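Local atomic coordinates of HpcH/HpaI aldolase (PDB entry 3QZ6), a protein that belongs to the HpcH/HpaI aldolase family and folds as a parallel eight-stranded TIM barrel, here paired with a second copy of itself. Residues L21-A34 and E54-V67. Numbering follows the deposited sequence.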
loop_
_atom_site.group_PDB
_atom_site.type_symbol
_atom_site.label_atom_id
_atom_site.label_comp_id
_atom_site.label_asym_id
_atom_site.label_seq_id
_atom_site.Cartn_x
_atom_site.Cartn_y
_atom_site.Cartn_z
ATOM N N LEU A 21 2.716 8.048 -6.024
ATOM C CA LEU A 21 2.704 7.640 -4.627
ATOM C C LEU A 21 1.895 8.660 -3.818
ATOM O O LEU A 21 2.327 9.805 -3.668
ATOM C CB LEU A 21 4.138 7.560 -4.076
ATOM C CG LEU A 21 4.259 6.885 -2.700
ATOM C CD1 LEU A 21 4.152 5.368 -2.870
ATOM C CD2 LEU A 21 5.556 7.263 -1.971
ATOM N N ASN A 22 0.730 8.253 -3.304
ATOM C CA ASN A 22 -0.150 9.165 -2.571
ATOM C C ASN A 22 -0.421 8.766 -1.130
ATOM O O ASN A 22 -0.732 9.627 -0.294
ATOM C CB ASN A 22 -1.516 9.307 -3.276
ATOM C CG ASN A 22 -1.434 10.110 -4.549
ATOM O OD1 ASN A 22 -1.019 9.597 -5.588
ATOM N ND2 ASN A 22 -1.824 11.382 -4.479
ATOM N N LEU A 23 -0.343 7.464 -0.848
ATOM C CA LEU A 23 -0.692 6.951 0.471
ATOM C C LEU A 23 0.514 6.429 1.248
ATOM O O LEU A 23 0.821 6.898 2.352
ATOM C CB LEU A 23 -1.722 5.806 0.341
ATOM C CG LEU A 23 -2.049 5.036 1.635
ATOM C CD1 LEU A 23 -3.198 5.716 2.354
ATOM C CD2 LEU A 23 -2.401 3.546 1.367
ATOM N N VAL A 24 1.185 5.430 0.688
ATOM C CA VAL A 24 2.204 4.700 1.444
ATOM C C VAL A 24 3.396 5.602 1.757
ATOM O O VAL A 24 3.868 6.335 0.875
ATOM C CB VAL A 24 2.654 3.435 0.682
ATOM C CG1 VAL A 24 3.713 2.648 1.501
ATOM C CG2 VAL A 24 1.430 2.545 0.368
ATOM N N TYR A 25 3.863 5.591 3.009
ATOM C CA TYR A 25 5.158 6.227 3.312
ATOM C C TYR A 25 6.188 5.265 3.923
ATOM O O TYR A 25 7.342 5.631 4.125
ATOM C CB TYR A 25 5.021 7.529 4.138
ATOM C CG TYR A 25 4.114 7.463 5.353
ATOM C CD1 TYR A 25 2.755 7.726 5.246
ATOM C CD2 TYR A 25 4.627 7.189 6.617
ATOM C CE1 TYR A 25 1.920 7.682 6.365
ATOM C CE2 TYR A 25 3.802 7.149 7.742
ATOM C CZ TYR A 25 2.451 7.399 7.605
ATOM O OH TYR A 25 1.634 7.350 8.719
ATOM N N ASN A 26 5.782 4.032 4.202
ATOM C CA ASN A 26 6.761 3.000 4.586
ATOM C C ASN A 26 7.805 2.920 3.479
ATOM O O ASN A 26 7.466 2.619 2.342
ATOM C CB ASN A 26 6.068 1.641 4.732
ATOM C CG ASN A 26 7.017 0.555 5.178
ATOM O OD1 ASN A 26 8.216 0.633 4.930
ATOM N ND2 ASN A 26 6.482 -0.477 5.833
ATOM N N PRO A 27 9.074 3.217 3.793
ATOM C CA PRO A 27 10.104 3.278 2.745
ATOM C C PRO A 27 10.308 1.958 1.988
ATOM O O PRO A 27 10.913 1.961 0.913
ATOM C CB PRO A 27 11.379 3.632 3.519
ATOM C CG PRO A 27 10.891 4.304 4.784
ATOM C CD PRO A 27 9.586 3.618 5.114
ATOM N N ASP A 28 9.842 0.844 2.541
ATOM C CA ASP A 28 9.944 -0.416 1.814
ATOM C C ASP A 28 9.100 -0.430 0.547
ATOM O O ASP A 28 9.274 -1.315 -0.297
ATOM C CB ASP A 28 9.591 -1.615 2.705
ATOM C CG ASP A 28 10.764 -2.068 3.563
ATOM O OD1 ASP A 28 11.912 -1.954 3.095
ATOM O OD2 ASP A 28 10.544 -2.556 4.693
ATOM N N ILE A 29 8.193 0.536 0.392
ATOM C CA ILE A 29 7.455 0.646 -0.866
ATOM C C ILE A 29 8.460 0.789 -2.012
ATOM O O ILE A 29 8.198 0.376 -3.142
ATOM C CB ILE A 29 6.474 1.844 -0.892
ATOM C CG1 ILE A 29 5.545 1.756 -2.112
ATOM C CG2 ILE A 29 7.228 3.201 -0.909
ATOM C CD1 ILE A 29 4.711 0.491 -2.141
ATOM N N VAL A 30 9.614 1.381 -1.718
ATOM C CA VAL A 30 10.646 1.570 -2.749
ATOM C C VAL A 30 11.206 0.232 -3.228
ATOM O O VAL A 30 11.446 0.027 -4.417
ATOM C CB VAL A 30 11.816 2.421 -2.217
ATOM C CG1 VAL A 30 12.953 2.474 -3.249
ATOM C CG2 VAL A 30 11.339 3.818 -1.857
ATOM N N ARG A 31 11.420 -0.687 -2.294
ATOM C CA ARG A 31 11.932 -2.008 -2.651
ATOM C C ARG A 31 10.883 -2.820 -3.398
ATOM O O ARG A 31 11.207 -3.588 -4.316
ATOM C CB ARG A 31 12.394 -2.746 -1.404
ATOM C CG ARG A 31 13.411 -1.964 -0.594
ATOM C CD ARG A 31 13.380 -2.440 0.865
ATOM N NE ARG A 31 14.186 -3.620 0.977
ATOM C CZ ARG A 31 14.202 -4.499 1.977
ATOM N NH1 ARG A 31 13.440 -4.404 3.068
ATOM N NH2 ARG A 31 15.031 -5.512 1.854
ATOM N N ILE A 32 9.620 -2.640 -3.020
ATOM C CA ILE A 32 8.528 -3.296 -3.736
ATOM C C ILE A 32 8.469 -2.782 -5.172
ATOM O O ILE A 32 8.314 -3.552 -6.121
ATOM C CB ILE A 32 7.191 -3.065 -3.027
ATOM C CG1 ILE A 32 7.091 -4.001 -1.809
ATOM C CG2 ILE A 32 6.028 -3.320 -3.982
ATOM C CD1 ILE A 32 5.901 -3.727 -0.913
ATOM N N TYR A 33 8.614 -1.470 -5.329
ATOM C CA TYR A 33 8.557 -0.869 -6.657
ATOM C C TYR A 33 9.756 -1.266 -7.534
ATOM O O TYR A 33 9.613 -1.484 -8.739
ATOM C CB TYR A 33 8.404 0.659 -6.556
ATOM C CG TYR A 33 6.964 1.115 -6.289
ATOM C CD1 TYR A 33 5.902 0.213 -6.340
ATOM C CD2 TYR A 33 6.675 2.445 -6.015
ATOM C CE1 TYR A 33 4.581 0.631 -6.119
ATOM C CE2 TYR A 33 5.369 2.874 -5.785
ATOM C CZ TYR A 33 4.326 1.968 -5.844
ATOM O OH TYR A 33 3.027 2.409 -5.625
ATOM N N ALA A 34 10.935 -1.361 -6.936
ATOM C CA ALA A 34 12.102 -1.818 -7.681
ATOM C C ALA A 34 11.860 -3.233 -8.189
ATOM O O ALA A 34 12.104 -3.537 -9.350
ATOM C CB ALA A 34 13.334 -1.782 -6.802
ATOM N N GLU A 54 9.832 12.276 5.427
ATOM C CA GLU A 54 9.328 11.057 4.782
ATOM C C GLU A 54 9.969 10.865 3.411
ATOM O O GLU A 54 10.296 9.740 3.006
ATOM C CB GLU A 54 7.804 11.084 4.659
ATOM C CG GLU A 54 7.089 10.892 6.001
ATOM C CD GLU A 54 5.607 11.241 5.918
ATOM O OE1 GLU A 54 5.161 11.702 4.847
ATOM O OE2 GLU A 54 4.892 11.054 6.919
ATOM N N ILE A 55 10.152 11.969 2.697
ATOM C CA ILE A 55 10.749 11.905 1.374
ATOM C C ILE A 55 12.211 11.489 1.485
ATOM O O ILE A 55 12.665 10.639 0.739
ATOM C CB ILE A 55 10.565 13.224 0.614
ATOM C CG1 ILE A 55 9.085 13.374 0.246
ATOM C CG2 ILE A 55 11.440 13.245 -0.656
ATOM C CD1 ILE A 55 8.684 14.758 -0.273
ATOM N N ASN A 56 12.924 12.052 2.457
ATOM C CA ASN A 56 14.304 11.649 2.729
ATOM C C ASN A 56 14.368 10.136 2.960
ATOM O O ASN A 56 15.225 9.449 2.403
ATOM C CB ASN A 56 14.836 12.413 3.953
ATOM C CG ASN A 56 16.347 12.243 4.163
ATOM O OD1 ASN A 56 16.992 11.327 3.629
ATOM N ND2 ASN A 56 16.909 13.124 4.960
ATOM N N HIS A 57 13.453 9.605 3.772
ATOM C CA HIS A 57 13.440 8.154 4.013
ATOM C C HIS A 57 13.258 7.356 2.728
ATOM O O HIS A 57 13.923 6.330 2.509
ATOM C CB HIS A 57 12.375 7.761 5.050
ATOM C CG HIS A 57 12.706 8.205 6.441
ATOM N ND1 HIS A 57 11.782 8.215 7.463
ATOM C CD2 HIS A 57 13.862 8.664 6.976
ATOM C CE1 HIS A 57 12.356 8.651 8.570
ATOM N NE2 HIS A 57 13.617 8.939 8.301
ATOM N N LEU A 58 12.348 7.815 1.876
ATOM C CA LEU A 58 12.128 7.141 0.601
ATOM C C LEU A 58 13.399 7.206 -0.248
ATOM O O LEU A 58 13.839 6.205 -0.815
ATOM C CB LEU A 58 10.947 7.773 -0.155
ATOM C CG LEU A 58 9.547 7.586 0.459
ATOM C CD1 LEU A 58 8.534 8.571 -0.122
ATOM C CD2 LEU A 58 9.047 6.156 0.294
ATOM N N VAL A 59 13.997 8.386 -0.319
ATOM C CA VAL A 59 15.187 8.592 -1.148
ATOM C C VAL A 59 16.368 7.748 -0.660
ATOM O O VAL A 59 17.105 7.176 -1.458
ATOM C CB VAL A 59 15.575 10.085 -1.175
ATOM C CG1 VAL A 59 17.013 10.274 -1.676
ATOM C CG2 VAL A 59 14.587 10.872 -2.023
ATOM N N SER A 60 16.537 7.653 0.654
ATOM C CA SER A 60 17.636 6.868 1.211
ATOM C C SER A 60 17.624 5.412 0.749
ATOM O O SER A 60 18.677 4.805 0.535
ATOM C CB SER A 60 17.605 6.935 2.736
ATOM O OG SER A 60 17.957 8.244 3.152
ATOM N N VAL A 61 16.432 4.850 0.613
ATOM C CA VAL A 61 16.295 3.493 0.122
ATOM C C VAL A 61 16.433 3.470 -1.402
ATOM O O VAL A 61 17.073 2.586 -1.958
ATOM C CB VAL A 61 14.942 2.877 0.554
ATOM C CG1 VAL A 61 14.768 1.493 -0.064
ATOM C CG2 VAL A 61 14.844 2.814 2.106
ATOM N N ALA A 62 15.846 4.455 -2.075
ATOM C CA ALA A 62 15.870 4.484 -3.542
ATOM C C ALA A 62 17.266 4.647 -4.129
ATOM O O ALA A 62 17.562 4.122 -5.212
ATOM C CB ALA A 62 14.959 5.590 -4.060
ATOM N N LYS A 63 18.118 5.396 -3.437
ATOM C CA LYS A 63 19.419 5.747 -3.993
ATOM C C LYS A 63 20.239 4.496 -4.289
ATOM O O LYS A 63 20.948 4.434 -5.288
ATOM C CB LYS A 63 20.188 6.669 -3.048
ATOM C CG LYS A 63 19.775 8.135 -3.129
ATOM C CD LYS A 63 20.484 8.805 -4.326
ATOM C CE LYS A 63 20.032 10.245 -4.523
ATOM N NZ LYS A 63 20.987 10.974 -5.415
ATOM N N ASN A 64 20.139 3.493 -3.428
ATOM C CA ASN A 64 20.888 2.256 -3.662
ATOM C C ASN A 64 20.054 1.159 -4.320
ATOM O O ASN A 64 20.548 0.057 -4.565
ATOM C CB ASN A 64 21.503 1.738 -2.359
ATOM C CG ASN A 64 22.645 2.615 -1.863
ATOM O OD1 ASN A 64 22.683 3.011 -0.696
ATOM N ND2 ASN A 64 23.575 2.931 -2.755
ATOM N N ALA A 65 18.788 1.453 -4.594
ATOM C CA ALA A 65 17.907 0.470 -5.223
ATOM C C ALA A 65 17.808 0.715 -6.716
ATOM O O ALA A 65 17.230 -0.086 -7.450
ATOM C CB ALA A 65 16.520 0.494 -4.574
ATOM N N GLY A 66 18.376 1.828 -7.168
ATOM C CA GLY A 66 18.332 2.165 -8.577
ATOM C C GLY A 66 16.981 2.699 -9.030
ATOM O O GLY A 66 16.626 2.593 -10.194
ATOM N N VAL A 67 16.223 3.276 -8.108
ATOM C CA VAL A 67 14.917 3.841 -8.440
ATOM C C VAL A 67 15.000 5.361 -8.264
ATOM O O VAL A 67 15.602 5.851 -7.301
ATOM C CB VAL A 67 13.815 3.245 -7.521
ATOM C CG1 VAL A 67 12.449 3.845 -7.834
ATOM C CG2 VAL A 67 13.772 1.721 -7.670
HETATM O O HOH W 1 8.833 7.744 4.454
#
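Glu54 lays its carboxylate over one face of the Tyr25 ring. The two planes are 10° apart, and Glu54 OE2 sits 3.9 Å from Tyr25 CD2, offset toward the rim. The Tyr25 ring gets there because its CG stands between the backbone N and the carbonyl carbon (chi1 48°). It also meets Tyr25 of the second subunit, nearly at a right angle. A water donates to Tyr25 O and to Glu54 O, the latter at 2.9 Å, and so ties the two backbones where no direct hydrogen bond links the segments. His57 lies alongside Pro27, with His57 CB 3.8 Å from Pro27 CG. Leu58 splits its two methyls. Leu58 CD1 meets Leu21 CD2 tip to tip at 3.7 Å, while Leu58 CD2 reaches Ile29 CG2 and Val30 CG2. Helices 29-35 and 52-65 are those that follow the first and second strands of a TIM barrel, 16-21 and 40-44. They run side by side outside strand 40-44, and their short segments cross at -35° with 9.2 Å between axes. Val30 touches Phe41 of that strand, and Leu58 touches Val43. Val61 also uses both branches: CG2 touches Pro27 CB, and CG1 packs against Val30 CB and the Arg31 CG methylene. Val30 is a knob in the hole formed by Leu58, Val61, Ala62 and Ala65. Val30 CG1, anti to the backbone N, presses on Ala62 CA at 3.6 Å. Past Gly66, the first residue to leave helical geometry (positive phi), Val67 CG2 lies 3.6 Å from Ala34 CB.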